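Local coordinates for protein N-(5'-phosphoribosyl)anthranilate isomerase (Jonesia denitrificans, PDB 4WUI) that probably catalyses the isomerisation of N-(5-phosphoribosyl)anthranilate to 1-(2-carboxyphenylamino)-1-deoxyribulose 5-phosphate, the third step from chorismate to tryptophan, at residues I17-A22 and A191-F196; A166-S171 and R201-P206. One frame throughout, in Å; residues are numbered along the deposited sequence. Where two conformers were deposited one is given.

Both contacts join neighbouring helices on the outside of the eight-stranded parallel barrel, and both use helix 190-204, the last of the chain. In interaction 1 its early part meets helix 14-22, so the end of the chain packs on the beginning; in interaction 2 its C-terminal end meets helix 163-170. Their centres lie about 18 Å apart, with nearest atoms about 5 Å from each other. Interaction 1 is the more buried, an isoleucine against two alanines and a stretch of backbone. Interaction 2 lies farther from the chain centre, about 18 Å against 15 Å, and there a valine meets one buried apolar side chain and the hydroxyl of an exposed threonine.

Interaction 1: residues I17-A22 and A191-F196; sequences IDAAQA and AKIAAF
Ile193 carries the contact for helix 190-204: one branch meets the methyl of Ala19, the other the main chain of Ala19 and Ala20. Its CA-CB bond is directed at helix 14-22, and the two branches then divide the work. CG2 lies anti to the backbone N and comes against the main chain: it is 4.0 Å from Ala19 O and 4.2 Å from Ala20 CA. The other branch is set by chi1 of -70°, which places CG1 beside the backbone N, and by chi2 of 168°, which stretches the chain so that CD1 is carried away from its own helix; CD1 ends 4.1 Å from Ala19 CB. The isoleucine is therefore spread over two successive residues of its neighbour, CD1 on the methyl of Ala19 and CG2 on the peptide that follows it.

The short side chains are consistent with the close approach: the CA atoms of Ala20 and Ile193 are 6.7 Å apart. Ala19 points its CB at the other helix, whereas the CB of Ala20 is turned aside, 4.8 Å from Ile193 CG2, and packs instead on Val25 and on Ile28 of strand 27-32. In the (beta/alpha)8 barrel this is the seam where the first and last helices lie side by side and the outer ring closes. Helix 190-204 is fixed inward by Phe196, whose ring packs on Val175 and Val177 of strand 174-177. The distances of 4.0 Å and more across the pair are those of ordinary van der Waals packing, and the area involved is modest, 117 Å² summed over both segments. Ile193 and Ala20 are buried, while Ala19 is partly exposed.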
# COMPACT_ATOMS: atom_id res chain seq x y z
N ILE A 17 -4.39 -0.50 14.19
CA ILE A 17 -4.00 -1.88 13.98
C ILE A 17 -5.13 -2.81 14.39
O ILE A 17 -5.43 -3.78 13.66
CB ILE A 17 -2.69 -2.24 14.71
CG1 ILE A 17 -1.51 -1.49 14.06
CG2 ILE A 17 -2.44 -3.74 14.70
CD1 ILE A 17 -0.19 -1.67 14.77
N ASP A 18 -5.77 -2.54 15.54
CA ASP A 18 -6.85 -3.38 15.98
C ASP A 18 -7.97 -3.44 14.95
O ASP A 18 -8.55 -4.51 14.69
CB ASP A 18 -7.43 -2.84 17.31
CG ASP A 18 -6.53 -3.08 18.50
OD1 ASP A 18 -5.60 -3.89 18.38
OD2 ASP A 18 -6.78 -2.45 19.55
N ALA A 19 -8.30 -2.30 14.35
CA ALA A 19 -9.35 -2.27 13.32
C ALA A 19 -8.93 -3.05 12.09
O ALA A 19 -9.73 -3.76 11.47
CB ALA A 19 -9.69 -0.84 12.97
N ALA A 20 -7.67 -2.91 11.69
CA ALA A 20 -7.17 -3.64 10.54
C ALA A 20 -7.20 -5.16 10.78
O ALA A 20 -7.56 -5.93 9.87
CB ALA A 20 -5.77 -3.16 10.23
N GLN A 21 -6.85 -5.61 11.99
CA GLN A 21 -6.90 -7.04 12.33
C GLN A 21 -8.35 -7.51 12.36
O GLN A 21 -8.65 -8.62 11.93
CB GLN A 21 -6.23 -7.35 13.69
CG GLN A 21 -4.69 -7.06 13.80
CD GLN A 21 -3.70 -8.23 13.50
OE1 GLN A 21 -2.54 -8.13 13.90
NE2 GLN A 21 -4.11 -9.26 12.77
N ALA A 22 -9.25 -6.70 12.91
CA ALA A 22 -10.65 -7.09 13.00
C ALA A 22 -11.29 -7.22 11.61
O ALA A 22 -12.21 -8.02 11.43
CB ALA A 22 -11.43 -6.10 13.85
N ALA A 191 -13.92 2.87 11.83
CA ALA A 191 -15.16 2.69 11.08
C ALA A 191 -14.91 2.74 9.58
O ALA A 191 -15.55 2.00 8.83
CB ALA A 191 -16.18 3.73 11.49
N LYS A 192 -14.03 3.62 9.13
CA LYS A 192 -13.72 3.70 7.71
C LYS A 192 -12.96 2.47 7.24
O LYS A 192 -13.18 2.02 6.11
CB LYS A 192 -12.96 4.97 7.35
CG LYS A 192 -13.80 6.23 7.50
CD LYS A 192 -13.02 7.44 7.06
CE LYS A 192 -13.84 8.70 7.12
NZ LYS A 192 -13.09 9.82 6.51
N ILE A 193 -12.04 1.95 8.05
CA ILE A 193 -11.36 0.71 7.68
C ILE A 193 -12.35 -0.41 7.49
O ILE A 193 -12.31 -1.14 6.50
CB ILE A 193 -10.26 0.36 8.73
CG1 ILE A 193 -9.08 1.36 8.64
CG2 ILE A 193 -9.77 -1.07 8.55
CD1 ILE A 193 -8.12 1.25 9.80
N ALA A 194 -13.26 -0.56 8.45
CA ALA A 194 -14.26 -1.61 8.36
C ALA A 194 -15.13 -1.44 7.12
O ALA A 194 -15.42 -2.39 6.39
CB ALA A 194 -15.12 -1.65 9.62
N ALA A 195 -15.55 -0.21 6.87
CA ALA A 195 -16.42 0.09 5.72
C ALA A 195 -15.69 -0.19 4.40
O ALA A 195 -16.28 -0.72 3.45
CB ALA A 195 -16.88 1.53 5.77
N PHE A 196 -14.42 0.20 4.33
CA PHE A 196 -13.63 -0.02 3.13
C PHE A 196 -13.56 -1.50 2.80
O PHE A 196 -13.76 -1.91 1.65
CB PHE A 196 -12.22 0.54 3.34
CG PHE A 196 -11.36 0.45 2.12
CD1 PHE A 196 -11.40 1.46 1.17
CD2 PHE A 196 -10.56 -0.65 1.86
CE1 PHE A 196 -10.62 1.40 0.04
CE2 PHE A 196 -9.78 -0.71 0.71
CZ PHE A 196 -9.83 0.32 -0.19

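Interaction 2: residues A166-S171 and R201-P206; sequences AITTTS and RGVSCP
Val203 reaches across to Ile167 and Thr168 with its forked end, and the two partners come at the fork from different directions. Ile167 presents its CG2 methyl, which lies anti to the backbone N and is 4.0 Å from Val203 CG1 and 4.1 Å from Val203 CG2, so it bears on both prongs almost equally. Thr168 approaches with its hydroxyl: OG1 is 3.4 Å from Val203 CG1 and 3.8 Å from Val203 CG2. At Val203 CB, the directions to Ile167 CG2 and Thr168 OG1 make an angle of about 80°, which puts the valine in the angle formed by two successive residues of the helix.

The threonine contact is van der Waals only. Chi1 of -64° sets OG1 beside the backbone N, and the hydroxyl is hydrogen-bonded to Ala164 O, one turn earlier in its own helix; with its proton used there, the oxygen can lie against methyl groups. Were Val203 cut back to an alanine, Ile167 CG2 and the Thr168 hydroxyl would probably lose the methyls that cover them, and a gap would be likely to open between the two helices.

Depth differs across the contact: Ile167 is buried and also touches Met4 near the chain start, whereas Thr168 faces solvent. Helix 163-170, which follows strand 152-155, and helix 190-204, which comes after the last barrel strand, 174-177, are neighbours in the outer ring of the barrel, and Arg201 ties the second of them to Ala23 O and His24 O, just beyond helix 14-22.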
# COMPACT_ATOMS: atom_id res chain seq x y z
N ALA A 166 -14.27 0.93 -8.25
CA ALA A 166 -12.92 0.74 -8.72
C ALA A 166 -12.59 -0.74 -8.93
O ALA A 166 -12.03 -1.14 -9.96
CB ALA A 166 -11.89 1.35 -7.76
N ILE A 167 -12.92 -1.58 -7.95
CA ILE A 167 -12.61 -3.01 -8.05
C ILE A 167 -13.44 -3.67 -9.14
O ILE A 167 -12.95 -4.50 -9.89
CB ILE A 167 -12.79 -3.72 -6.70
CG1 ILE A 167 -11.65 -3.28 -5.75
CG2 ILE A 167 -12.81 -5.26 -6.86
CD1 ILE A 167 -11.83 -3.78 -4.34
N THR A 168 -14.72 -3.33 -9.22
CA THR A 168 -15.59 -3.95 -10.22
C THR A 168 -15.11 -3.66 -11.63
O THR A 168 -15.08 -4.54 -12.50
CB THR A 168 -17.04 -3.45 -10.03
OG1 THR A 168 -17.55 -3.87 -8.76
CG2 THR A 168 -17.96 -4.00 -11.09
N THR A 169 -14.72 -2.41 -11.87
CA THR A 169 -14.39 -1.96 -13.22
C THR A 169 -12.95 -2.24 -13.62
O THR A 169 -12.70 -2.50 -14.79
CB THR A 169 -14.73 -0.48 -13.45
OG1 THR A 169 -13.94 0.34 -12.59
CG2 THR A 169 -16.22 -0.21 -13.26
N THR A 170 -12.02 -2.19 -12.67
CA THR A 170 -10.61 -2.33 -12.95
C THR A 170 -10.04 -3.72 -12.59
O THR A 170 -9.00 -4.11 -13.11
CB THR A 170 -9.81 -1.17 -12.26
OG1 THR A 170 -10.15 0.06 -12.93
CG2 THR A 170 -8.35 -1.30 -12.36
N SER A 171 -10.74 -4.46 -11.73
CA SER A 171 -10.34 -5.83 -11.37
C SER A 171 -8.84 -5.93 -11.03
O SER A 171 -8.12 -6.74 -11.58
CB SER A 171 -10.71 -6.82 -12.50
OG SER A 171 -12.09 -6.77 -12.79
N ARG A 201 -14.75 -6.28 -0.36
CA ARG A 201 -15.02 -7.71 -0.38
C ARG A 201 -16.41 -8.03 -0.88
O ARG A 201 -16.67 -9.15 -1.33
CB ARG A 201 -14.84 -8.31 0.99
CG ARG A 201 -13.41 -8.40 1.29
CD ARG A 201 -13.15 -9.32 2.45
NE ARG A 201 -11.71 -9.38 2.62
CZ ARG A 201 -11.08 -9.27 3.78
NH1 ARG A 201 -11.72 -9.17 4.96
NH2 ARG A 201 -9.76 -9.30 3.75
N GLY A 202 -17.30 -7.06 -0.81
CA GLY A 202 -18.65 -7.27 -1.26
C GLY A 202 -18.74 -7.40 -2.75
O GLY A 202 -19.76 -7.85 -3.23
N VAL A 203 -17.69 -7.03 -3.48
CA VAL A 203 -17.69 -7.17 -4.93
C VAL A 203 -17.67 -8.65 -5.27
O VAL A 203 -18.53 -9.11 -6.01
CB VAL A 203 -16.51 -6.42 -5.60
CG1 VAL A 203 -16.51 -6.68 -7.12
CG2 VAL A 203 -16.57 -4.94 -5.28
N SER A 204 -16.74 -9.41 -4.71
CA SER A 204 -16.72 -10.85 -5.00
C SER A 204 -17.60 -11.67 -4.04
O SER A 204 -18.07 -12.74 -4.42
CB SER A 204 -15.29 -11.38 -4.97
OG SER A 204 -14.81 -11.37 -3.64
N CYS A 205 -17.81 -11.19 -2.81
CA CYS A 205 -18.65 -11.92 -1.84
C CYS A 205 -19.64 -11.00 -1.17
O CYS A 205 -19.52 -10.69 0.02
CB CYS A 205 -17.79 -12.62 -0.78
SG CYS A 205 -18.77 -13.70 0.36
N PRO A 206 -20.67 -10.57 -1.92
CA PRO A 206 -21.64 -9.63 -1.35
C PRO A 206 -22.48 -10.30 -0.27
O PRO A 206 -22.67 -11.54 -0.29
CB PRO A 206 -22.49 -9.23 -2.56
CG PRO A 206 -22.43 -10.44 -3.47
CD PRO A 206 -21.04 -11.02 -3.28